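Local coordinates for peptidase M16 inactive domain family protein (Pseudomonas fluorescens, PDB 3GWB) that is of unproven function but carries a peptidase M16 inactive domain, from a family generally assigned metal-dependent hydrolase activity, at residues Ala194-Ile199 with Pro225-Ile230; Tyr91-Val96 with Gly376-Pro381; Glu117-Pro122 with Ala219-Gly224; Leu40-Gly45 with Ala95-Arg100. One frame throughout, in Å; residues are numbered along the deposited sequence.

Interaction 1: residues Ala194-Ile199 with Pro225-Ile230; sequences AGNVVI and PALAKI
The amide of N196 lies across the base of L227, the two side chains crossing obliquely, and is the main bridge between the start of strand 197-203 and the irregular, extended chain that follows helix 207-220. With CG anti to the backbone N (chi1 -161°), the amide reaches out from the turn to the neighbouring backbone. There N196 OD1 accepts the backbone N of L227 at 2.9 Å in a nearly straight bond of 172°, although the donor stands above the amide plane, 53° out of it. The same OD1 takes a water at 3.1 Å, which makes a weak second bond to L227 O. N196 ND2 rests 4.0 Å from L227 CD1 and gives its hydrogens to A191 O and A43 O, beyond the two segments. Alongside, A226 CB packs on G195 O at 3.2 Å. A leucine in place of N196 would probably leave L227 N without its acceptor and the carbonyls of A191 and A43 without their shared donor. One buried amide, accepting from backbone at one end and donating to it at the other, thus ties the loop after helix 207-220 to the start of strand 197-203, where that loop forms no strand pairing of its own.

Interaction 2: residues Tyr91-Val96 with Gly376-Pro381; sequences YKDMAV and GFYNLP
A Met-aromatic contact and a tyrosine-carboxylate hydrogen bond join the turn of hairpin 85-102 to the C-terminal end of helix 365-377, where selenomethionine M94 and D93 meet F377 and Y378. The selenium SE of M94 stands 5.5 Å from the centroid of the F377 ring, only 12° off the ring normal, and M94 CB overlies the same ring nearer its rim. Bent at chi3 (73°), the M94 chain brings CE to 3.9 Å from F377 CD2 and 3.7 Å from Y378 CE2, so one methyl touches both rings. Y378 OH donates to D93 OD2 at 2.8 Å, meeting the syn side of the carboxylate from 32° out of its plane. On the other aromatic, F377 CZ approaches the backbone carbonyl D93 O at 3.1 Å. A phenylalanine at Y378 would probably keep the ring against M94 CE but leave D93 OD2 without its hydroxyl donor. That oxygen also accepts the backbone N of Q307, so two donors grip it within a buried setting. The two donors probably help the carboxylate to hold its negative charge, while Y378 serves both the polar and the apolar side of the contact, its hydroxyl on D93 and its ring on M94 CE.

Interaction 3: residues Glu117-Pro122 with Ala219-Gly224; sequences EVVGKP and AALPKG
A220, on the last turn of helix 207-220, brings its carbonyl against G120, at the C-terminal end of helix 105-120, so that two helix ends abut. G120 CA approaches A220 O at 3.4 Å in a CA-H...O contact with an angle of 143° at the hydrogen. Such closeness depends on the missing side chain: a CB on G120 would fall about 2.2 Å from that oxygen. K121 arches over the same carbonyl, its chain straight until chi4 bends (59°) and turns NZ to within 3.3 Å of A220 O, a weak hydrogen bond. A water completes the group, donating to A220 O at 3.0 Å and to G120 O at 2.8 Å. Next, L221 points its CB away from the facing helix, yet its CD2 returns to lie 3.8 Å from V119 CG1, the two side chains side by side and pointing the same way. Both also pack on F42 of strand 35-42, which places them over the sheet. P222 follows, with CD 4.0 Å from G120 O, and its ring touches H188, whose NE2 bonds to V119 O. The chemistry illustrates how two C-terminal helix ends, each presenting carbonyl oxygens, can be brought together: a shared water and a lysine ammonium group probably offset their partial negative charges, while the apolar V119-L221 pair lies on the side toward the sheet.

Interaction 4: residues Leu40-Gly45 with Ala95-Arg100; sequences LIFAAG and AVASLR
L40 and A97 face each other as a hydrogen-bonded pair in the six-stranded mixed sheet of the protein's N-terminal half, where strands 35-42 and 95-102 run antiparallel, their short segments at 164°. L40 N donates to A97 O at 2.9 Å, and A97 N returns a bond to L40 O at 3.2 Å. Two residues along, F42 N bonds to A95 O at 2.9 Å and A95 N to F42 O at 3.0 Å. Between them, I41 and V96 form a non-hydrogen-bonded pair, where V96 CA lies 3.3 Å from L40 O in a CA-H...O contact.

The side chains divide by face. L40, F42, A95 and A97 share one, and the F42 ring, its CG beside the backbone N (chi1 -60°), turns its edge to A95 O and to A97 CB, the latter 4.5 Å from F42 CE2. Helix 105-120 packs over this face, F115 on L40 and V119 on A97, while the ring of Y192 meets that of F42. I41 and V96 occupy the reverse face, where I41 is also touched by M94. Strand 197-203 continues the sheet beyond I41 through backbone bonds to V198.

Past F42 the strand ends in an inverse gamma turn centred on A43, which folds the chain back over the start of its neighbour. There A95 CB lies 3.3 Å from A44 O and 3.8 Å from A44 CB.

In the fold
From the N terminus, interaction 4 closes first: its loop holds helices 55-62 and 72-80 and returns through strand 85-90 to pair two neighbouring strands. Interaction 2 opens where that one ends, sharing A95 and V96, and closes only at 376-381, a long loop that brings helix 365-377 back to the first sheet. Interactions 1 and 3 are both nested within it. They also cross, since 194-199 falls inside the loop from 117-122 to 219-224 while 225-230 lies beyond it. Interaction 3 joins the ends of two helices on one face of the sheet, and interaction 1 ties the following loop to the start of strand 197-203. F42 touches residues of the other three contacts.

Interaction 1: residues Ala194-Ile199 with Pro225-Ile230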
loop_
_atom_site.group_PDB
_atom_site.type_symbol
_atom_site.label_atom_id
_atom_site.label_comp_id
_atom_site.label_asym_id
_atom_site.label_seq_id
_atom_site.Cartn_x
_atom_site.Cartn_y
_atom_site.Cartn_z
ATOM N N ALA A 194 -28.852 3.232 -8.964
ATOM C CA ALA A 194 -28.709 2.062 -9.821
ATOM C C ALA A 194 -28.527 2.395 -11.302
ATOM O O ALA A 194 -27.770 1.731 -12.007
ATOM C CB ALA A 194 -29.908 1.149 -9.632
ATOM N N GLY A 195 -29.224 3.420 -11.780
ATOM C CA GLY A 195 -29.091 3.787 -13.179
ATOM C C GLY A 195 -27.732 4.382 -13.510
ATOM O O GLY A 195 -27.397 4.557 -14.681
ATOM N N ASN A 196 -26.942 4.674 -12.479
ATOM C CA ASN A 196 -25.620 5.283 -12.647
ATOM C C ASN A 196 -24.468 4.308 -12.397
ATOM O O ASN A 196 -23.319 4.724 -12.230
ATOM C CB ASN A 196 -25.494 6.473 -11.680
ATOM C CG ASN A 196 -24.389 7.434 -12.067
ATOM O OD1 ASN A 196 -24.310 7.869 -13.213
ATOM N ND2 ASN A 196 -23.538 7.788 -11.101
ATOM N N VAL A 197 -24.766 3.015 -12.375
ATOM C CA VAL A 197 -23.725 2.029 -12.108
ATOM C C VAL A 197 -23.543 0.954 -13.175
ATOM O O VAL A 197 -24.467 0.622 -13.924
ATOM C CB VAL A 197 -23.990 1.310 -10.762
ATOM C CG1 VAL A 197 -25.120 0.291 -10.937
ATOM C CG2 VAL A 197 -22.700 0.630 -10.257
ATOM N N VAL A 198 -22.327 0.424 -13.239
ATOM C CA VAL A 198 -21.993 -0.665 -14.146
ATOM C C VAL A 198 -21.692 -1.847 -13.233
ATOM O O VAL A 198 -20.909 -1.715 -12.302
ATOM C CB VAL A 198 -20.726 -0.376 -14.977
ATOM C CG1 VAL A 198 -20.319 -1.636 -15.751
ATOM C CG2 VAL A 198 -20.992 0.769 -15.947
ATOM N N ILE A 199 -22.310 -2.990 -13.499
ATOM C CA ILE A 199 -22.107 -4.182 -12.678
ATOM C C ILE A 199 -21.303 -5.212 -13.460
ATOM O O ILE A 199 -21.786 -5.758 -14.445
ATOM C CB ILE A 199 -23.466 -4.797 -12.269
ATOM C CG1 ILE A 199 -24.246 -3.795 -11.420
ATOM C CG2 ILE A 199 -23.260 -6.091 -11.501
ATOM C CD1 ILE A 199 -25.689 -4.194 -11.206
ATOM N N PRO A 225 -31.577 7.845 -12.153
ATOM C CA PRO A 225 -30.951 7.737 -13.470
ATOM C C PRO A 225 -29.443 7.973 -13.457
ATOM O O PRO A 225 -28.860 8.324 -12.429
ATOM C CB PRO A 225 -31.686 8.806 -14.267
ATOM C CG PRO A 225 -31.820 9.896 -13.245
ATOM C CD PRO A 225 -32.256 9.144 -11.999
ATOM N N ALA A 226 -28.825 7.770 -14.613
ATOM C CA ALA A 226 -27.400 7.987 -14.769
ATOM C C ALA A 226 -27.189 9.494 -14.809
ATOM O O ALA A 226 -28.062 10.232 -15.272
ATOM C CB ALA A 226 -26.924 7.370 -16.061
ATOM N N LEU A 227 -26.042 9.948 -14.318
ATOM C CA LEU A 227 -25.735 11.368 -14.328
ATOM C C LEU A 227 -25.249 11.717 -15.727
ATOM O O LEU A 227 -24.786 10.844 -16.458
ATOM C CB LEU A 227 -24.654 11.687 -13.292
ATOM C CG LEU A 227 -25.054 11.400 -11.840
ATOM C CD1 LEU A 227 -23.916 11.788 -10.914
ATOM C CD2 LEU A 227 -26.328 12.163 -11.490
ATOM N N ALA A 228 -25.363 12.988 -16.101
ATOM C CA ALA A 228 -24.929 13.425 -17.421
ATOM C C ALA A 228 -23.413 13.358 -17.532
ATOM O O ALA A 228 -22.696 13.542 -16.548
ATOM C CB ALA A 228 -25.410 14.842 -17.687
ATOM N N LYS A 229 -22.927 13.093 -18.737
ATOM C CA LYS A 229 -21.492 13.005 -18.962
ATOM C C LYS A 229 -20.851 14.383 -18.917
ATOM O O LYS A 229 -21.483 15.386 -19.257
ATOM C CB LYS A 229 -21.216 12.337 -20.306
ATOM C CG LYS A 229 -21.656 10.883 -20.353
ATOM C CD LYS A 229 -21.365 10.256 -21.704
ATOM C CE LYS A 229 -21.741 8.787 -21.710
ATOM N NZ LYS A 229 -21.423 8.164 -23.019
ATOM N N ILE A 230 -19.594 14.421 -18.485
ATOM C CA ILE A 230 -18.846 15.668 -18.380
ATOM C C ILE A 230 -18.415 16.135 -19.767
ATOM O O ILE A 230 -18.115 15.322 -20.647
ATOM C CB ILE A 230 -17.607 15.489 -17.455
ATOM C CG1 ILE A 230 -18.043 15.535 -15.985
ATOM C CG2 ILE A 230 -16.587 16.594 -17.697
ATOM C CD1 ILE A 230 -19.023 14.462 -15.579
HETATM O O HOH W 1 -22.913 8.162 -15.928
#

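Interaction 2: residues Tyr91-Val96 with Gly376-Pro381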
loop_
_atom_site.group_PDB
_atom_site.type_symbol
_atom_site.label_atom_id
_atom_site.label_comp_id
_atom_site.label_asym_id
_atom_site.label_seq_id
_atom_site.Cartn_x
_atom_site.Cartn_y
_atom_site.Cartn_z
ATOM N N TYR A 91 -12.049 8.131 -7.925
ATOM C CA TYR A 91 -11.096 8.801 -8.797
ATOM C C TYR A 91 -11.709 10.048 -9.418
ATOM O O TYR A 91 -12.586 10.668 -8.826
ATOM C CB TYR A 91 -10.655 7.807 -9.872
ATOM C CG TYR A 91 -10.250 6.486 -9.257
ATOM C CD1 TYR A 91 -9.050 6.366 -8.557
ATOM C CD2 TYR A 91 -11.106 5.386 -9.287
ATOM C CE1 TYR A 91 -8.711 5.189 -7.897
ATOM C CE2 TYR A 91 -10.779 4.199 -8.630
ATOM C CZ TYR A 91 -9.581 4.109 -7.935
ATOM O OH TYR A 91 -9.249 2.951 -7.270
ATOM N N LYS A 92 -11.247 10.411 -10.610
ATOM C CA LYS A 92 -11.746 11.592 -11.300
ATOM C C LYS A 92 -13.122 11.372 -11.916
ATOM O O LYS A 92 -14.042 12.142 -11.663
ATOM C CB LYS A 92 -10.772 12.016 -12.406
ATOM C CG LYS A 92 -9.411 12.479 -11.926
ATOM C CD LYS A 92 -9.483 13.853 -11.315
ATOM C CE LYS A 92 -8.093 14.432 -11.092
ATOM N NZ LYS A 92 -8.178 15.844 -10.645
ATOM N N ASP A 93 -13.269 10.333 -12.732
ATOM C CA ASP A 93 -14.562 10.101 -13.361
ATOM C C ASP A 93 -15.340 8.882 -12.879
ATOM O O ASP A 93 -16.466 8.660 -13.309
ATOM C CB ASP A 93 -14.426 10.098 -14.902
ATOM C CG ASP A 93 -13.437 9.072 -15.412
ATOM O OD1 ASP A 93 -12.703 8.481 -14.592
ATOM O OD2 ASP A 93 -13.387 8.861 -16.648
HETATM N N MSE A 94 -14.766 8.098 -11.973
HETATM C CA MSE A 94 -15.474 6.936 -11.452
HETATM C C MSE A 94 -15.181 6.684 -9.978
HETATM O O MSE A 94 -14.235 7.234 -9.411
HETATM C CB MSE A 94 -15.145 5.669 -12.266
HETATM C CG MSE A 94 -13.661 5.306 -12.368
HETATM SE SE MSE A 94 -13.354 3.621 -13.010
HETATM C CE MSE A 94 -13.744 3.813 -14.739
ATOM N N ALA A 95 -16.031 5.871 -9.365
ATOM C CA ALA A 95 -15.899 5.469 -7.970
ATOM C C ALA A 95 -16.248 3.989 -8.002
ATOM O O ALA A 95 -17.156 3.575 -8.728
ATOM C CB ALA A 95 -16.880 6.233 -7.083
ATOM N N VAL A 96 -15.535 3.191 -7.219
ATOM C CA VAL A 96 -15.778 1.759 -7.236
ATOM C C VAL A 96 -16.000 1.123 -5.875
ATOM O O VAL A 96 -15.578 1.644 -4.839
ATOM C CB VAL A 96 -14.597 1.020 -7.919
ATOM C CG1 VAL A 96 -14.239 1.711 -9.242
ATOM C CG2 VAL A 96 -13.384 1.006 -7.002
ATOM N N GLY A 376 -17.955 -1.427 -19.830
ATOM C CA GLY A 376 -19.302 -0.958 -19.571
ATOM C C GLY A 376 -19.403 0.528 -19.295
ATOM O O GLY A 376 -20.286 1.209 -19.819
ATOM N N PHE A 377 -18.490 1.031 -18.472
ATOM C CA PHE A 377 -18.486 2.437 -18.106
ATOM C C PHE A 377 -18.225 3.353 -19.293
ATOM O O PHE A 377 -18.862 4.393 -19.429
ATOM C CB PHE A 377 -17.434 2.710 -17.034
ATOM C CG PHE A 377 -17.531 4.083 -16.427
ATOM C CD1 PHE A 377 -18.461 4.346 -15.428
ATOM C CD2 PHE A 377 -16.732 5.123 -16.891
ATOM C CE1 PHE A 377 -18.564 5.620 -14.870
ATOM C CE2 PHE A 377 -16.829 6.401 -16.342
ATOM C CZ PHE A 377 -17.756 6.657 -15.342
ATOM N N TYR A 378 -17.298 2.957 -20.159
ATOM C CA TYR A 378 -16.948 3.771 -21.320
ATOM C C TYR A 378 -17.619 3.349 -22.622
ATOM O O TYR A 378 -17.280 3.858 -23.695
ATOM C CB TYR A 378 -15.431 3.768 -21.490
ATOM C CG TYR A 378 -14.720 4.400 -20.325
ATOM C CD1 TYR A 378 -14.845 5.767 -20.073
ATOM C CD2 TYR A 378 -13.934 3.639 -19.464
ATOM C CE1 TYR A 378 -14.207 6.361 -19.003
ATOM C CE2 TYR A 378 -13.284 4.228 -18.382
ATOM C CZ TYR A 378 -13.428 5.591 -18.161
ATOM O OH TYR A 378 -12.796 6.194 -17.101
ATOM N N ASN A 379 -18.568 2.428 -22.522
ATOM C CA ASN A 379 -19.288 1.923 -23.683
ATOM C C ASN A 379 -18.362 1.458 -24.799
ATOM O O ASN A 379 -18.474 1.920 -25.936
ATOM C CB ASN A 379 -20.240 2.988 -24.222
ATOM C CG ASN A 379 -21.294 3.381 -23.217
ATOM O OD1 ASN A 379 -21.989 2.530 -22.668
ATOM N ND2 ASN A 379 -21.421 4.674 -22.971
ATOM N N LEU A 380 -17.447 0.550 -24.472
ATOM C CA LEU A 380 -16.527 0.004 -25.461
ATOM C C LEU A 380 -17.215 -1.207 -26.085
ATOM O O LEU A 380 -18.089 -1.811 -25.466
ATOM C CB LEU A 380 -15.219 -0.429 -24.790
ATOM C CG LEU A 380 -14.510 0.685 -24.011
ATOM C CD1 LEU A 380 -13.256 0.124 -23.363
ATOM C CD2 LEU A 380 -14.170 1.847 -24.944
ATOM N N PRO A 381 -16.838 -1.576 -27.320
ATOM C CA PRO A 381 -17.471 -2.733 -27.961
ATOM C C PRO A 381 -17.367 -4.026 -27.143
ATOM O O PRO A 381 -16.398 -4.250 -26.420
ATOM C CB PRO A 381 -16.759 -2.819 -29.314
ATOM C CG PRO A 381 -15.435 -2.194 -29.051
ATOM C CD PRO A 381 -15.790 -1.009 -28.185
#

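Interaction 3: residues Glu117-Pro122 with Ala219-Gly224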
loop_
_atom_site.group_PDB
_atom_site.type_symbol
_atom_site.label_atom_id
_atom_site.label_comp_id
_atom_site.label_asym_id
_atom_site.label_seq_id
_atom_site.Cartn_x
_atom_site.Cartn_y
_atom_site.Cartn_z
ATOM N N GLU A 117 -25.890 -4.094 1.331
ATOM C CA GLU A 117 -26.217 -3.166 2.403
ATOM C C GLU A 117 -25.164 -2.061 2.497
ATOM O O GLU A 117 -25.496 -0.885 2.607
ATOM C CB GLU A 117 -26.304 -3.915 3.737
ATOM C CG GLU A 117 -26.736 -3.051 4.914
ATOM C CD GLU A 117 -28.238 -3.070 5.156
ATOM O OE1 GLU A 117 -28.787 -4.159 5.438
ATOM O OE2 GLU A 117 -28.873 -1.997 5.076
ATOM N N VAL A 118 -23.895 -2.444 2.451
ATOM C CA VAL A 118 -22.798 -1.479 2.538
ATOM C C VAL A 118 -22.831 -0.431 1.416
ATOM O O VAL A 118 -22.743 0.777 1.667
ATOM C CB VAL A 118 -21.420 -2.212 2.534
ATOM C CG1 VAL A 118 -20.290 -1.237 2.222
ATOM C CG2 VAL A 118 -21.176 -2.858 3.899
ATOM N N VAL A 119 -22.979 -0.881 0.177
ATOM C CA VAL A 119 -22.989 0.054 -0.935
ATOM C C VAL A 119 -24.326 0.758 -1.145
ATOM O O VAL A 119 -24.351 1.921 -1.527
ATOM C CB VAL A 119 -22.564 -0.651 -2.245
ATOM C CG1 VAL A 119 -22.436 0.359 -3.378
ATOM C CG2 VAL A 119 -21.240 -1.380 -2.028
ATOM N N GLY A 120 -25.434 0.077 -0.869
ATOM C CA GLY A 120 -26.734 0.699 -1.077
ATOM C C GLY A 120 -27.386 1.420 0.095
ATOM O O GLY A 120 -28.191 2.334 -0.107
ATOM N N LYS A 121 -27.065 1.022 1.323
ATOM C CA LYS A 121 -27.667 1.666 2.487
ATOM C C LYS A 121 -26.665 2.035 3.578
ATOM O O LYS A 121 -26.811 1.637 4.731
ATOM C CB LYS A 121 -28.754 0.765 3.071
ATOM C CG LYS A 121 -29.878 0.433 2.085
ATOM C CD LYS A 121 -30.890 -0.525 2.697
ATOM C CE LYS A 121 -32.032 -0.845 1.731
ATOM N NZ LYS A 121 -31.557 -1.455 0.450
ATOM N N PRO A 122 -25.623 2.793 3.226
ATOM C CA PRO A 122 -24.642 3.177 4.244
ATOM C C PRO A 122 -25.288 4.151 5.242
ATOM O O PRO A 122 -26.184 4.918 4.872
ATOM C CB PRO A 122 -23.542 3.837 3.419
ATOM C CG PRO A 122 -24.322 4.474 2.300
ATOM C CD PRO A 122 -25.285 3.376 1.915
ATOM N N ALA A 219 -31.048 -3.849 -7.037
ATOM C CA ALA A 219 -32.243 -3.501 -6.255
ATOM C C ALA A 219 -31.957 -2.845 -4.905
ATOM O O ALA A 219 -32.806 -2.118 -4.375
ATOM C CB ALA A 219 -33.112 -4.740 -6.038
ATOM N N ALA A 220 -30.774 -3.115 -4.358
ATOM C CA ALA A 220 -30.359 -2.579 -3.064
ATOM C C ALA A 220 -29.839 -1.145 -3.155
ATOM O O ALA A 220 -29.771 -0.448 -2.148
ATOM C CB ALA A 220 -29.280 -3.483 -2.443
ATOM N N LEU A 221 -29.481 -0.710 -4.359
ATOM C CA LEU A 221 -28.968 0.646 -4.564
ATOM C C LEU A 221 -30.096 1.661 -4.604
ATOM O O LEU A 221 -31.253 1.309 -4.812
ATOM C CB LEU A 221 -28.198 0.738 -5.893
ATOM C CG LEU A 221 -26.911 -0.082 -6.047
ATOM C CD1 LEU A 221 -26.357 0.041 -7.469
ATOM C CD2 LEU A 221 -25.899 0.402 -5.040
ATOM N N PRO A 222 -29.776 2.941 -4.381
ATOM C CA PRO A 222 -30.840 3.946 -4.433
ATOM C C PRO A 222 -31.342 3.951 -5.882
ATOM O O PRO A 222 -30.572 3.658 -6.804
ATOM C CB PRO A 222 -30.108 5.242 -4.082
ATOM C CG PRO A 222 -28.943 4.771 -3.234
ATOM C CD PRO A 222 -28.497 3.528 -3.940
ATOM N N LYS A 223 -32.619 4.260 -6.089
ATOM C CA LYS A 223 -33.181 4.304 -7.436
ATOM C C LYS A 223 -32.904 5.670 -8.043
ATOM O O LYS A 223 -33.015 6.689 -7.358
ATOM C CB LYS A 223 -34.694 4.075 -7.401
ATOM C CG LYS A 223 -35.129 2.630 -7.595
ATOM C CD LYS A 223 -34.734 1.751 -6.451
ATOM C CE LYS A 223 -35.153 0.314 -6.730
ATOM N NZ LYS A 223 -34.645 -0.599 -5.684
ATOM N N GLY A 224 -32.550 5.697 -9.323
ATOM C CA GLY A 224 -32.268 6.971 -9.969
ATOM C C GLY A 224 -31.597 6.800 -11.319
ATOM O O GLY A 224 -31.069 5.736 -11.617
HETATM O O HOH W 2 -30.746 2.290 -1.243
#

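Interaction 4: residues Leu40-Gly45 with Ala95-Arg100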
loop_
_atom_site.group_PDB
_atom_site.type_symbol
_atom_site.label_atom_id
_atom_site.label_comp_id
_atom_site.label_asym_id
_atom_site.label_seq_id
_atom_site.Cartn_x
_atom_site.Cartn_y
_atom_site.Cartn_z
ATOM N N LEU A 40 -18.445 -2.920 -8.992
ATOM C CA LEU A 40 -19.454 -1.909 -9.297
ATOM C C LEU A 40 -18.734 -0.616 -9.628
ATOM O O LEU A 40 -17.927 -0.118 -8.844
ATOM C CB LEU A 40 -20.384 -1.690 -8.100
ATOM C CG LEU A 40 -21.574 -2.635 -7.881
ATOM C CD1 LEU A 40 -21.157 -4.089 -8.036
ATOM C CD2 LEU A 40 -22.157 -2.378 -6.496
ATOM N N ILE A 41 -19.017 -0.081 -10.806
ATOM C CA ILE A 41 -18.396 1.158 -11.228
ATOM C C ILE A 41 -19.481 2.216 -11.338
ATOM O O ILE A 41 -20.395 2.075 -12.148
ATOM C CB ILE A 41 -17.700 1.007 -12.610
ATOM C CG1 ILE A 41 -16.632 -0.093 -12.567
ATOM C CG2 ILE A 41 -17.022 2.308 -12.976
ATOM C CD1 ILE A 41 -17.184 -1.499 -12.393
ATOM N N PHE A 42 -19.390 3.257 -10.515
ATOM C CA PHE A 42 -20.366 4.345 -10.521
ATOM C C PHE A 42 -19.742 5.589 -11.131
ATOM O O PHE A 42 -18.542 5.815 -10.992
ATOM C CB PHE A 42 -20.792 4.728 -9.089
ATOM C CG PHE A 42 -21.422 3.611 -8.306
ATOM C CD1 PHE A 42 -22.795 3.521 -8.197
ATOM C CD2 PHE A 42 -20.629 2.661 -7.657
ATOM C CE1 PHE A 42 -23.383 2.510 -7.453
ATOM C CE2 PHE A 42 -21.212 1.640 -6.908
ATOM C CZ PHE A 42 -22.591 1.565 -6.806
ATOM N N ALA A 43 -20.555 6.390 -11.811
ATOM C CA ALA A 43 -20.082 7.660 -12.352
ATOM C C ALA A 43 -20.196 8.591 -11.141
ATOM O O ALA A 43 -21.037 9.502 -11.109
ATOM C CB ALA A 43 -20.991 8.132 -13.474
ATOM N N ALA A 44 -19.362 8.330 -10.136
ATOM C CA ALA A 44 -19.354 9.092 -8.887
ATOM C C ALA A 44 -17.953 9.532 -8.452
ATOM O O ALA A 44 -17.609 9.465 -7.269
ATOM C CB ALA A 44 -19.991 8.258 -7.778
ATOM N N GLY A 45 -17.143 9.972 -9.409
ATOM C CA GLY A 45 -15.803 10.433 -9.087
ATOM C C GLY A 45 -15.815 11.905 -8.729
ATOM O O GLY A 45 -16.874 12.521 -8.667
ATOM N N ALA A 95 -16.031 5.871 -9.365
ATOM C CA ALA A 95 -15.899 5.469 -7.970
ATOM C C ALA A 95 -16.248 3.989 -8.002
ATOM O O ALA A 95 -17.156 3.575 -8.728
ATOM C CB ALA A 95 -16.880 6.233 -7.083
ATOM N N VAL A 96 -15.535 3.191 -7.219
ATOM C CA VAL A 96 -15.778 1.759 -7.236
ATOM C C VAL A 96 -16.000 1.123 -5.875
ATOM O O VAL A 96 -15.578 1.644 -4.839
ATOM C CB VAL A 96 -14.597 1.020 -7.919
ATOM C CG1 VAL A 96 -14.239 1.711 -9.242
ATOM C CG2 VAL A 96 -13.384 1.006 -7.002
ATOM N N ALA A 97 -16.702 -0.001 -5.909
ATOM C CA ALA A 97 -16.974 -0.812 -4.739
ATOM C C ALA A 97 -16.845 -2.217 -5.314
ATOM O O ALA A 97 -17.462 -2.538 -6.341
ATOM C CB ALA A 97 -18.364 -0.565 -4.216
ATOM N N SER A 98 -16.033 -3.047 -4.671
ATOM C CA SER A 98 -15.804 -4.398 -5.162
ATOM C C SER A 98 -15.854 -5.458 -4.075
ATOM O O SER A 98 -15.655 -5.174 -2.892
ATOM C CB SER A 98 -14.447 -4.480 -5.875
ATOM O OG SER A 98 -13.369 -4.190 -4.996
ATOM N N LEU A 99 -16.113 -6.689 -4.499
ATOM C CA LEU A 99 -16.191 -7.824 -3.594
ATOM C C LEU A 99 -15.616 -9.074 -4.245
ATOM O O LEU A 99 -15.992 -9.428 -5.361
ATOM C CB LEU A 99 -17.646 -8.108 -3.223
ATOM C CG LEU A 99 -17.886 -9.332 -2.335
ATOM C CD1 LEU A 99 -17.592 -8.963 -0.892
ATOM C CD2 LEU A 99 -19.326 -9.794 -2.460
ATOM N N ARG A 100 -14.683 -9.723 -3.563
ATOM C CA ARG A 100 -14.139 -10.975 -4.060
ATOM C C ARG A 100 -14.696 -11.946 -3.030
ATOM O O ARG A 100 -14.597 -11.697 -1.830
ATOM C CB ARG A 100 -12.610 -10.979 -4.051
ATOM C CG ARG A 100 -12.026 -12.335 -4.428
ATOM C CD ARG A 100 -10.605 -12.260 -5.011
ATOM N NE ARG A 100 -9.625 -11.649 -4.110
ATOM C CZ ARG A 100 -9.432 -10.337 -3.985
ATOM N NH1 ARG A 100 -10.152 -9.482 -4.706
ATOM N NH2 ARG A 100 -8.515 -9.876 -3.142
#